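Local coordinates for protein ribokinase (Staphylococcus aureus, PDB 3RY7) that catalyses the magnesium-dependent transfer of a phosphate from ATP to O-5 of ribose, giving ribose 5-phosphate for nucleotide and amino-acid synthesis or the pentose phosphate pathway, at residues L223-T228 against Y242-I247. Numbering follows the deposited sequence.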
loop_
_atom_site.group_PDB
_atom_site.type_symbol
_atom_site.label_atom_id
_atom_site.label_comp_id
_atom_site.label_asym_id
_atom_site.label_seq_id
_atom_site.Cartn_x
_atom_site.Cartn_y
_atom_site.Cartn_z
ATOM N N LEU A 223 19.290 -15.513 -0.624
ATOM C CA LEU A 223 20.277 -14.798 -1.432
ATOM C C LEU A 223 19.745 -13.459 -1.955
ATOM O O LEU A 223 20.378 -12.812 -2.801
ATOM C CB LEU A 223 20.737 -15.676 -2.598
ATOM C CG LEU A 223 21.227 -17.079 -2.215
ATOM C CD1 LEU A 223 21.300 -17.982 -3.434
ATOM C CD2 LEU A 223 22.565 -17.008 -1.508
ATOM N N GLY A 224 18.585 -13.049 -1.443
ATOM C CA GLY A 224 17.964 -11.805 -1.863
ATOM C C GLY A 224 17.450 -11.885 -3.291
ATOM O O GLY A 224 16.632 -12.757 -3.617
ATOM N N LYS A 225 17.939 -11.013 -4.160
ATOM C CA LYS A 225 17.545 -10.985 -5.556
ATOM C C LYS A 225 17.995 -12.234 -6.259
ATOM O O LYS A 225 17.372 -12.682 -7.178
ATOM C CB LYS A 225 18.185 -9.810 -6.265
ATOM C CG LYS A 225 17.671 -8.480 -5.853
ATOM C CD LYS A 225 17.995 -7.452 -6.884
ATOM C CE LYS A 225 16.742 -7.071 -7.642
ATOM N NZ LYS A 225 16.179 -5.805 -7.150
ATOM N N GLN A 226 19.104 -12.767 -5.781
ATOM C CA GLN A 226 19.691 -14.000 -6.316
ATOM C C GLN A 226 18.892 -15.267 -5.980
ATOM O O GLN A 226 19.241 -16.359 -6.428
ATOM C CB GLN A 226 21.146 -14.148 -5.853
ATOM C CG GLN A 226 22.152 -13.317 -6.647
ATOM C CD GLN A 226 21.750 -11.851 -6.770
ATOM O OE1 GLN A 226 21.920 -11.097 -5.785
ATOM N NE2 GLN A 226 21.266 -11.447 -7.857
ATOM N N GLY A 227 17.825 -15.116 -5.199
ATOM C CA GLY A 227 16.940 -16.220 -4.876
ATOM C C GLY A 227 17.280 -16.930 -3.571
ATOM O O GLY A 227 17.597 -16.291 -2.561
ATOM N N THR A 228 17.209 -18.259 -3.604
ATOM C CA THR A 228 17.435 -19.095 -2.426
ATOM C C THR A 228 18.206 -20.363 -2.778
ATOM O O THR A 228 17.868 -21.048 -3.737
ATOM C CB THR A 228 16.103 -19.569 -1.799
ATOM O OG1 THR A 228 15.139 -18.510 -1.823
ATOM C CG2 THR A 228 16.332 -20.025 -0.359
ATOM N N TYR A 242 11.314 -14.280 -7.110
ATOM C CA TYR A 242 10.397 -13.478 -7.905
ATOM C C TYR A 242 10.785 -12.003 -7.793
ATOM O O TYR A 242 11.945 -11.625 -8.018
ATOM C CB TYR A 242 8.965 -13.682 -7.421
ATOM C CG TYR A 242 8.457 -15.101 -7.552
ATOM C CD1 TYR A 242 7.243 -15.361 -8.166
ATOM C CD2 TYR A 242 9.192 -16.182 -7.071
ATOM C CE1 TYR A 242 6.764 -16.651 -8.295
ATOM C CE2 TYR A 242 8.720 -17.486 -7.197
ATOM C CZ TYR A 242 7.503 -17.710 -7.811
ATOM O OH TYR A 242 7.005 -18.983 -7.961
ATOM N N LYS A 243 9.836 -11.181 -7.395
ATOM C CA LYS A 243 10.159 -9.792 -7.169
ATOM C C LYS A 243 10.738 -9.627 -5.796
ATOM O O LYS A 243 10.161 -10.006 -4.804
ATOM C CB LYS A 243 8.978 -8.864 -7.358
ATOM C CG LYS A 243 9.440 -7.441 -7.696
ATOM C CD LYS A 243 8.320 -6.438 -7.914
ATOM C CE LYS A 243 8.817 -5.010 -7.636
ATOM N NZ LYS A 243 7.826 -3.949 -7.957
ATOM N N VAL A 244 11.913 -9.054 -5.768
ATOM C CA VAL A 244 12.617 -8.850 -4.508
ATOM C C VAL A 244 13.429 -7.557 -4.497
ATOM O O VAL A 244 14.245 -7.322 -5.391
ATOM C CB VAL A 244 13.549 -10.046 -4.193
ATOM C CG1 VAL A 244 14.675 -9.624 -3.263
ATOM C CG2 VAL A 244 12.751 -11.197 -3.604
ATOM N N ASN A 245 13.204 -6.717 -3.488
ATOM C CA ASN A 245 14.019 -5.519 -3.325
ATOM C C ASN A 245 15.406 -5.888 -2.807
ATOM O O ASN A 245 15.576 -6.905 -2.130
ATOM C CB ASN A 245 13.351 -4.513 -2.382
ATOM C CG ASN A 245 12.117 -3.867 -2.989
ATOM O OD1 ASN A 245 12.003 -3.736 -4.211
ATOM N ND2 ASN A 245 11.189 -3.450 -2.131
ATOM N N ALA A 246 16.393 -5.058 -3.132
ATOM C CA ALA A 246 17.775 -5.309 -2.727
ATOM C C ALA A 246 17.915 -5.272 -1.215
ATOM O O ALA A 246 18.567 -6.133 -0.618
ATOM C CB ALA A 246 18.711 -4.300 -3.369
ATOM N N ILE A 247 17.316 -4.257 -0.605
ATOM C CA ILE A 247 17.224 -4.180 0.843
ATOM C C ILE A 247 15.799 -4.571 1.255
ATOM O O ILE A 247 14.825 -4.039 0.704
ATOM C CB ILE A 247 17.575 -2.761 1.355
ATOM C CG1 ILE A 247 19.094 -2.558 1.389
ATOM C CG2 ILE A 247 17.020 -2.536 2.754
ATOM C CD1 ILE A 247 19.786 -2.699 0.051
#
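The turn 223-228 approaches the loop 242-247 most closely at Lys225 and Val244, whose CA atoms lie 5.5 Å apart, and no backbone hydrogen bond joins the two. Val244 points its side chain at the turn. With CG1 anti to the backbone N (chi1 156°), that methyl lies against the Gly224-Lys225 peptide, 3.6 Å from Gly224 C. A short branched residue suits this place, since it offers the peptide an apolar surface and brings no polar group to satisfy. Gly224 has a positive phi, which favours glycine, and with Leu223 it sits opposite Gly227, as in a classic beta bulge; Leu223 N donates to Gly227 O at 2.7 Å.

The side chains of Lys225 and Val244 run past one another head to tail. Lys225 CG only brushes Val244 CG1, at 4.1 Å, and the chain then bends at chi3 (107°) and chi4, curling CE and the ammonium round to the Val244 carbonyl. There NZ donates to Val244 O at 3.0 Å, nearly in line with the C=O bond (160°). A long, flexible lysine suits this place because its stem can bend over the carbonyl oxygen and still deliver a charged donor to it.

Residues 223-227 belong to the ATP site, in the turn between strands 218-222 and 228-231, while the partner loop runs on toward the potassium site and helix 252-263. One hydrogen bond at the protein surface and a small apolar contact, burying 185 Å² in all, make a light join. The ammonium, held here by one carbonyl and only weakly paired with Glu32 of the second subunit, probably keeps some freedom.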